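Local coordinates for protein fructokinase (PDB 5EYN) that catalyses the phosphorylation of fructose with ATP as a PfkB-family fructokinase, captured here with fructose, ADP, beryllium trifluoride and calcium bound, at residues I32-P43 with T304-L312; V52-F63 with L80-Q88. All coordinates share one frame; numbering follows the deposited sequence.

Contact 1 (I32-P43 with T304-L312); sequences IPDGQQHYLKCP and TQKGAMTAL. With NA (sodium ion), chain F.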
# COMPACT_ATOMS: atom_id res chain seq x y z
N ILE A 32 10.44 -4.51 -1.83
CA ILE A 32 11.80 -4.26 -2.29
C ILE A 32 11.99 -4.89 -3.66
O ILE A 32 11.80 -6.10 -3.81
CB ILE A 32 12.84 -4.80 -1.29
CG1 ILE A 32 12.61 -4.12 0.07
CG2 ILE A 32 14.25 -4.56 -1.80
CD1 ILE A 32 13.67 -4.44 1.12
N PRO A 33 12.34 -4.08 -4.66
CA PRO A 33 12.51 -4.62 -6.01
C PRO A 33 13.46 -5.81 -6.05
O PRO A 33 14.52 -5.79 -5.42
CB PRO A 33 13.12 -3.45 -6.78
CG PRO A 33 12.59 -2.24 -6.06
CD PRO A 33 12.60 -2.63 -4.62
N ASP A 34 13.06 -6.83 -6.79
CA ASP A 34 13.89 -8.01 -6.99
C ASP A 34 13.49 -8.61 -8.32
O ASP A 34 12.67 -9.53 -8.39
CB ASP A 34 13.68 -9.00 -5.84
CG ASP A 34 14.76 -10.06 -5.77
OD1 ASP A 34 15.95 -9.71 -5.86
OD2 ASP A 34 14.39 -11.24 -5.60
N GLY A 35 14.06 -8.05 -9.38
CA GLY A 35 13.62 -8.32 -10.74
C GLY A 35 12.78 -7.14 -11.17
O GLY A 35 12.26 -6.41 -10.33
N GLN A 36 12.65 -6.95 -12.47
CA GLN A 36 12.00 -5.75 -13.00
C GLN A 36 10.50 -5.71 -12.74
O GLN A 36 9.90 -4.63 -12.69
CB GLN A 36 12.29 -5.61 -14.49
CG GLN A 36 11.87 -6.80 -15.34
CD GLN A 36 12.15 -6.59 -16.82
OE1 GLN A 36 13.16 -5.99 -17.19
NE2 GLN A 36 11.26 -7.09 -17.68
N GLN A 37 9.88 -6.88 -12.57
CA GLN A 37 8.44 -6.94 -12.40
C GLN A 37 7.98 -7.41 -11.02
O GLN A 37 6.79 -7.59 -10.82
CB GLN A 37 7.81 -7.86 -13.45
CG GLN A 37 6.34 -7.60 -13.70
CD GLN A 37 5.77 -8.40 -14.87
OE1 GLN A 37 6.50 -9.09 -15.58
NE2 GLN A 37 4.44 -8.31 -15.06
N HIS A 38 8.91 -7.62 -10.09
CA HIS A 38 8.57 -8.18 -8.79
C HIS A 38 9.08 -7.35 -7.63
O HIS A 38 10.13 -6.72 -7.72
CB HIS A 38 9.20 -9.56 -8.61
CG HIS A 38 8.64 -10.62 -9.49
ND1 HIS A 38 9.07 -10.82 -10.78
CD2 HIS A 38 7.70 -11.56 -9.25
CE1 HIS A 38 8.43 -11.85 -11.30
NE2 HIS A 38 7.59 -12.32 -10.40
N TYR A 39 8.34 -7.40 -6.54
CA TYR A 39 8.81 -6.96 -5.24
C TYR A 39 8.96 -8.16 -4.32
O TYR A 39 8.08 -9.03 -4.28
CB TYR A 39 7.81 -6.01 -4.58
CG TYR A 39 7.69 -4.66 -5.23
CD1 TYR A 39 8.72 -3.74 -5.15
CD2 TYR A 39 6.54 -4.30 -5.90
CE1 TYR A 39 8.61 -2.51 -5.75
CE2 TYR A 39 6.42 -3.08 -6.48
CZ TYR A 39 7.46 -2.19 -6.42
OH TYR A 39 7.33 -0.96 -7.01
N LEU A 40 10.03 -8.17 -3.53
CA LEU A 40 10.10 -9.01 -2.35
C LEU A 40 9.19 -8.42 -1.31
O LEU A 40 9.15 -7.20 -1.14
CB LEU A 40 11.51 -8.98 -1.79
CG LEU A 40 12.55 -9.86 -2.48
CD1 LEU A 40 13.94 -9.45 -2.04
CD2 LEU A 40 12.27 -11.33 -2.16
N LYS A 41 8.47 -9.28 -0.61
CA LYS A 41 7.64 -8.89 0.51
C LYS A 41 8.51 -9.02 1.76
O LYS A 41 8.67 -10.11 2.29
CB LYS A 41 6.43 -9.81 0.62
CG LYS A 41 5.50 -9.45 1.76
CD LYS A 41 4.38 -10.45 1.93
CE LYS A 41 4.80 -11.64 2.74
NZ LYS A 41 3.70 -12.63 2.75
N CYS A 42 9.09 -7.93 2.22
CA CYS A 42 10.06 -7.97 3.31
C CYS A 42 9.49 -7.35 4.59
O CYS A 42 8.93 -6.23 4.58
CB CYS A 42 11.32 -7.20 2.93
SG CYS A 42 12.25 -7.98 1.62
N PRO A 43 9.62 -8.05 5.71
CA PRO A 43 9.20 -7.43 6.97
C PRO A 43 10.14 -6.29 7.30
O PRO A 43 11.36 -6.38 7.09
CB PRO A 43 9.34 -8.56 7.97
CG PRO A 43 10.41 -9.47 7.39
CD PRO A 43 10.24 -9.38 5.90
N THR A 304 24.10 -7.19 3.91
CA THR A 304 24.52 -8.27 3.02
C THR A 304 23.37 -8.95 2.31
O THR A 304 23.59 -9.70 1.36
CB THR A 304 25.33 -9.31 3.78
OG1 THR A 304 24.56 -9.84 4.87
CG2 THR A 304 26.64 -8.74 4.29
N GLN A 305 22.13 -8.70 2.72
CA GLN A 305 20.96 -9.24 2.04
C GLN A 305 19.84 -8.19 1.99
O GLN A 305 19.74 -7.30 2.85
CB GLN A 305 20.42 -10.47 2.74
CG GLN A 305 21.33 -11.69 2.65
CD GLN A 305 20.65 -12.91 3.22
OE1 GLN A 305 20.97 -13.35 4.31
NE2 GLN A 305 19.71 -13.45 2.48
N LYS A 306 19.01 -8.31 0.97
CA LYS A 306 17.83 -7.47 0.82
C LYS A 306 16.86 -7.74 1.95
O LYS A 306 16.65 -8.86 2.40
CB LYS A 306 17.15 -7.76 -0.52
CG LYS A 306 17.89 -7.18 -1.71
CD LYS A 306 17.14 -7.42 -3.02
CE LYS A 306 17.89 -6.85 -4.19
NZ LYS A 306 17.11 -6.99 -5.44
N GLY A 307 16.25 -6.65 2.42
CA GLY A 307 15.30 -6.68 3.52
C GLY A 307 16.01 -6.21 4.77
O GLY A 307 17.14 -6.57 5.04
N ALA A 308 15.34 -5.37 5.56
CA ALA A 308 15.93 -4.84 6.78
C ALA A 308 16.29 -5.94 7.77
O ALA A 308 17.26 -5.81 8.50
CB ALA A 308 14.98 -3.86 7.44
N MET A 309 15.50 -6.99 7.82
CA MET A 309 15.68 -7.99 8.87
C MET A 309 16.48 -9.20 8.43
O MET A 309 16.94 -9.98 9.24
CB MET A 309 14.33 -8.51 9.36
CG MET A 309 13.48 -7.47 10.01
SD MET A 309 11.95 -8.19 10.59
CE MET A 309 11.16 -6.76 11.31
N THR A 310 16.63 -9.38 7.12
CA THR A 310 17.07 -10.67 6.60
C THR A 310 18.42 -11.11 7.15
O THR A 310 18.58 -12.27 7.54
CB THR A 310 17.12 -10.61 5.08
OG1 THR A 310 15.87 -10.08 4.62
CG2 THR A 310 17.34 -11.99 4.52
N ALA A 311 19.37 -10.19 7.18
CA ALA A 311 20.74 -10.52 7.57
C ALA A 311 21.12 -10.00 8.95
O ALA A 311 22.29 -9.93 9.30
CB ALA A 311 21.71 -10.00 6.50
N LEU A 312 20.12 -9.63 9.75
CA LEU A 312 20.40 -9.27 11.14
C LEU A 312 21.11 -10.46 11.80
O LEU A 312 20.58 -11.57 11.82
CB LEU A 312 19.11 -8.92 11.88
CG LEU A 312 18.42 -7.65 11.39
CD1 LEU A 312 17.08 -7.50 12.07
CD2 LEU A 312 19.30 -6.45 11.68
NA NA F . 19.23 -6.47 4.86
O HOH W 1 12.63 -4.73 5.07
O HOH W 2 13.41 -7.85 6.03
O HOH W 3 19.35 -7.35 7.04
O HOH W 4 19.35 -4.57 4.30
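The Asp34 carboxylate is met on the anti side of OD1, 16° out of its plane, by Lys306 NZ at 3.0 Å, a salt bridge. Its other oxygen, OD2, takes a hydrogen bond from His38 of the second subunit. The Lys306 ammonium also donates to the carbonyl of Pro33, the residue before Asp34, with Lys306 NZ 2.9 Å from Pro33 O at a C=O...N angle of 140°. Lys306 reaches this pair of acceptors because its chain is fully extended beyond CG. The Leu40 side chain crosses it at about a right angle, CD1 3.9 Å from Lys306 CD. Ile32 CD1 abuts Gly307 N at 3.6 Å, and Cys42 SG comes to 3.8 Å from Gly307 CA. Met309 SD rests 3.7 Å from Pro43 CB, while Pro43 O accepts from two waters that in turn receive Ala308 N and Met309 N. Gly307 O binds sodium at 2.1 Å, with Gln305 O, Ala302 O and two waters, consistent with a monovalent-cation site of the ribokinase type. The nearest side-chain atom of Ala308 is about 4 Å from the bound fructose, beside Asn49, which binds it. The loop joins helix 285-302 to the hairpin of strands 28-33 and 38-44; Met309 and Pro43 touch helix 71-82, Met309 and Ala308 pack on helix 46-56, and beyond the hairpin the sheet continues antiparallel into the second subunit.

Contact 2 (V52-F63 with L80-Q88); sequences VAIARLSGRSAF and LTDEQVDCQ
Arg56 grips the Glu83 carboxylate side-on: NE lies 2.9 Å from OE2 and NH2 lies 2.8 Å from OE1 of Glu83. Both N-H...O angles are at least 177° and both oxygens sit in the guanidinium plane, yet the two flat groups are turned 37° apart, so the carboxylate is met from above its own plane. Glu83 bends at chi2 (-71°), as does Arg56, which brings the groups together. Arg56 NH1 turns instead to the carbonyls of Thr310 and Leu312. Next come the strand bonds, where Asp86 N donates to Ser61 O at 3.1 Å and Phe63 N to Asp86 O at 2.8 Å; they bracket Ala62 in a parallel bridge. Between the strands and the helices, Val85 CG2 touches Ala55 CB at 3.9 Å and Ser61 OG at 3.6 Å, a hydroxyl hydrogen-bonded to Ala51 O of helix 46-56. Val52 CG2 meets Leu80 CD2 at 3.9 Å, and Leu80 CD1 reaches Phe63 CB at 4.0 Å. A Schellman motif at Gln84 ends helix 71-82 before strand 86-93 completes the beta-alpha-beta unit. The chemistry is therefore layered: an apolar interior bounded on one side by a salt bridge whose two bonds, with those of NH1, probably hold the guanidinium's orientation.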
# COMPACT_ATOMS: atom_id res chain seq x y z
N VAL A 52 13.83 -7.21 16.32
CA VAL A 52 14.30 -8.47 15.79
C VAL A 52 15.83 -8.53 15.92
O VAL A 52 16.37 -9.59 16.21
CB VAL A 52 13.83 -8.65 14.34
CG1 VAL A 52 14.51 -9.83 13.67
CG2 VAL A 52 12.32 -8.84 14.31
N ALA A 53 16.52 -7.41 15.70
CA ALA A 53 17.97 -7.41 15.83
C ALA A 53 18.37 -7.83 17.22
O ALA A 53 19.30 -8.62 17.40
CB ALA A 53 18.53 -6.06 15.54
N ILE A 54 17.69 -7.28 18.23
CA ILE A 54 17.98 -7.61 19.61
C ILE A 54 17.71 -9.10 19.88
O ILE A 54 18.53 -9.79 20.48
CB ILE A 54 17.18 -6.72 20.56
CG1 ILE A 54 17.71 -5.29 20.47
CG2 ILE A 54 17.26 -7.23 21.97
CD1 ILE A 54 16.81 -4.25 21.12
N ALA A 55 16.56 -9.58 19.44
CA ALA A 55 16.19 -10.97 19.63
C ALA A 55 17.18 -11.93 18.97
O ALA A 55 17.55 -12.96 19.54
CB ALA A 55 14.78 -11.21 19.13
N ARG A 56 17.66 -11.58 17.79
CA ARG A 56 18.59 -12.44 17.07
C ARG A 56 19.90 -12.58 17.82
O ARG A 56 20.57 -13.59 17.69
CB ARG A 56 18.87 -11.90 15.68
CG ARG A 56 17.68 -12.02 14.77
CD ARG A 56 18.04 -12.65 13.48
NE ARG A 56 16.88 -12.79 12.61
CZ ARG A 56 16.92 -12.65 11.30
NH1 ARG A 56 18.05 -12.36 10.70
NH2 ARG A 56 15.82 -12.80 10.60
N LEU A 57 20.25 -11.57 18.60
CA LEU A 57 21.46 -11.59 19.42
C LEU A 57 21.20 -12.23 20.78
O LEU A 57 22.07 -12.21 21.63
CB LEU A 57 22.00 -10.16 19.59
CG LEU A 57 22.55 -9.49 18.32
CD1 LEU A 57 22.75 -7.99 18.58
CD2 LEU A 57 23.83 -10.14 17.87
N SER A 58 20.02 -12.82 20.95
CA SER A 58 19.63 -13.54 22.17
C SER A 58 19.16 -12.59 23.29
O SER A 58 19.09 -12.97 24.45
CB SER A 58 20.75 -14.47 22.67
OG SER A 58 21.57 -13.80 23.61
N GLY A 59 18.82 -11.36 22.92
CA GLY A 59 18.31 -10.41 23.89
C GLY A 59 16.82 -10.53 24.10
O GLY A 59 16.12 -11.30 23.44
N ARG A 60 16.33 -9.73 25.03
CA ARG A 60 14.94 -9.74 25.44
C ARG A 60 14.26 -8.50 24.89
O ARG A 60 14.38 -7.43 25.46
CB ARG A 60 14.89 -9.72 26.97
CG ARG A 60 13.54 -9.95 27.57
CD ARG A 60 13.66 -9.74 29.06
NE ARG A 60 12.56 -10.32 29.81
CZ ARG A 60 12.48 -10.25 31.13
NH1 ARG A 60 11.45 -10.80 31.77
NH2 ARG A 60 13.42 -9.62 31.82
N SER A 61 13.55 -8.65 23.79
CA SER A 61 12.87 -7.52 23.19
C SER A 61 11.36 -7.78 23.14
O SER A 61 10.91 -8.92 23.07
CB SER A 61 13.44 -7.20 21.81
OG SER A 61 13.16 -8.23 20.91
N ALA A 62 10.60 -6.70 23.20
CA ALA A 62 9.15 -6.77 23.23
C ALA A 62 8.64 -5.58 22.46
O ALA A 62 9.22 -4.51 22.55
CB ALA A 62 8.63 -6.73 24.66
N PHE A 63 7.56 -5.75 21.70
CA PHE A 63 7.05 -4.71 20.83
C PHE A 63 5.64 -4.36 21.26
O PHE A 63 4.84 -5.25 21.52
CB PHE A 63 7.02 -5.22 19.39
CG PHE A 63 6.68 -4.17 18.36
CD1 PHE A 63 7.70 -3.53 17.68
CD2 PHE A 63 5.38 -3.85 18.06
CE1 PHE A 63 7.42 -2.59 16.73
CE2 PHE A 63 5.10 -2.89 17.11
CZ PHE A 63 6.12 -2.27 16.44
N LEU A 80 7.34 -11.25 14.03
CA LEU A 80 7.81 -11.02 15.39
C LEU A 80 7.74 -12.31 16.22
O LEU A 80 8.65 -12.60 17.00
CB LEU A 80 7.01 -9.90 16.07
CG LEU A 80 7.21 -8.53 15.43
CD1 LEU A 80 6.43 -7.52 16.22
CD2 LEU A 80 8.66 -8.12 15.33
N THR A 81 6.68 -13.08 16.04
CA THR A 81 6.53 -14.36 16.72
C THR A 81 7.68 -15.29 16.35
O THR A 81 8.35 -15.86 17.23
CB THR A 81 5.21 -15.04 16.33
OG1 THR A 81 4.11 -14.27 16.85
CG2 THR A 81 5.13 -16.45 16.89
N ASP A 82 7.92 -15.44 15.05
CA ASP A 82 8.98 -16.31 14.57
C ASP A 82 10.31 -15.90 15.17
O ASP A 82 11.14 -16.75 15.48
CB ASP A 82 9.10 -16.23 13.04
CG ASP A 82 7.97 -16.92 12.31
OD1 ASP A 82 7.90 -16.75 11.07
OD2 ASP A 82 7.15 -17.61 12.94
N GLU A 83 10.52 -14.59 15.30
CA GLU A 83 11.79 -14.03 15.74
C GLU A 83 11.94 -13.97 17.25
O GLU A 83 12.95 -13.48 17.75
CB GLU A 83 12.00 -12.64 15.13
CG GLU A 83 12.08 -12.63 13.61
CD GLU A 83 13.36 -13.25 13.06
OE1 GLU A 83 13.41 -13.52 11.84
OE2 GLU A 83 14.31 -13.48 13.85
N GLN A 84 10.95 -14.48 17.98
CA GLN A 84 11.02 -14.57 19.44
C GLN A 84 11.02 -13.18 20.09
O GLN A 84 11.62 -12.97 21.16
CB GLN A 84 12.24 -15.39 19.88
CG GLN A 84 12.31 -16.76 19.23
CD GLN A 84 13.62 -17.46 19.52
OE1 GLN A 84 14.37 -17.79 18.60
NE2 GLN A 84 13.90 -17.65 20.79
N VAL A 85 10.34 -12.25 19.43
CA VAL A 85 10.08 -10.95 20.00
C VAL A 85 8.73 -11.07 20.68
O VAL A 85 7.79 -11.59 20.10
CB VAL A 85 10.00 -9.88 18.89
CG1 VAL A 85 9.56 -8.53 19.45
CG2 VAL A 85 11.34 -9.75 18.19
N ASP A 86 8.63 -10.61 21.92
CA ASP A 86 7.36 -10.61 22.63
C ASP A 86 6.42 -9.62 21.93
O ASP A 86 6.76 -8.45 21.81
CB ASP A 86 7.61 -10.23 24.09
CG ASP A 86 6.35 -10.16 24.93
OD1 ASP A 86 6.45 -10.46 26.13
OD2 ASP A 86 5.27 -9.77 24.43
N CYS A 87 5.29 -10.10 21.44
CA CYS A 87 4.36 -9.25 20.71
C CYS A 87 2.94 -9.35 21.25
O CYS A 87 1.97 -9.08 20.55
CB CYS A 87 4.39 -9.53 19.19
SG CYS A 87 4.32 -11.27 18.71
N GLN A 88 2.84 -9.70 22.52
CA GLN A 88 1.54 -9.69 23.20
C GLN A 88 0.85 -8.33 23.08
O GLN A 88 -0.38 -8.25 23.07
CB GLN A 88 1.72 -10.05 24.68
CG GLN A 88 2.59 -11.28 24.97
CD GLN A 88 1.95 -12.59 24.57
OE1 GLN A 88 1.53 -12.79 23.42
NE2 GLN A 88 1.87 -13.51 25.53
O HOH W 5 13.32 -11.42 22.68
O HOH W 6 4.48 -7.05 23.58

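From the N terminus, the chain first lays down the 32-43 hairpin, passes through helix 46-56 into 52-63, and after 16 further residues returns at 80-88, where contact 2 closes a short local loop. Only after 215 more residues does 304-312 come back to the hairpin, so contact 1 closes a loop of 260 residues with contact 2 nested inside it; the two do not cross. Contact 2 joins the edge strand of the nine-stranded sheet to its neighbour and their helices, whereas contact 1 ties the four-stranded sheet to the loop between helices 285-302 and 315-322. Their centres lie 20 Å apart, but helix 46-56, which follows strand 38-44 directly and carries residues 52-56 of contact 2, packs on the 304-312 loop through Arg56 and Ala53.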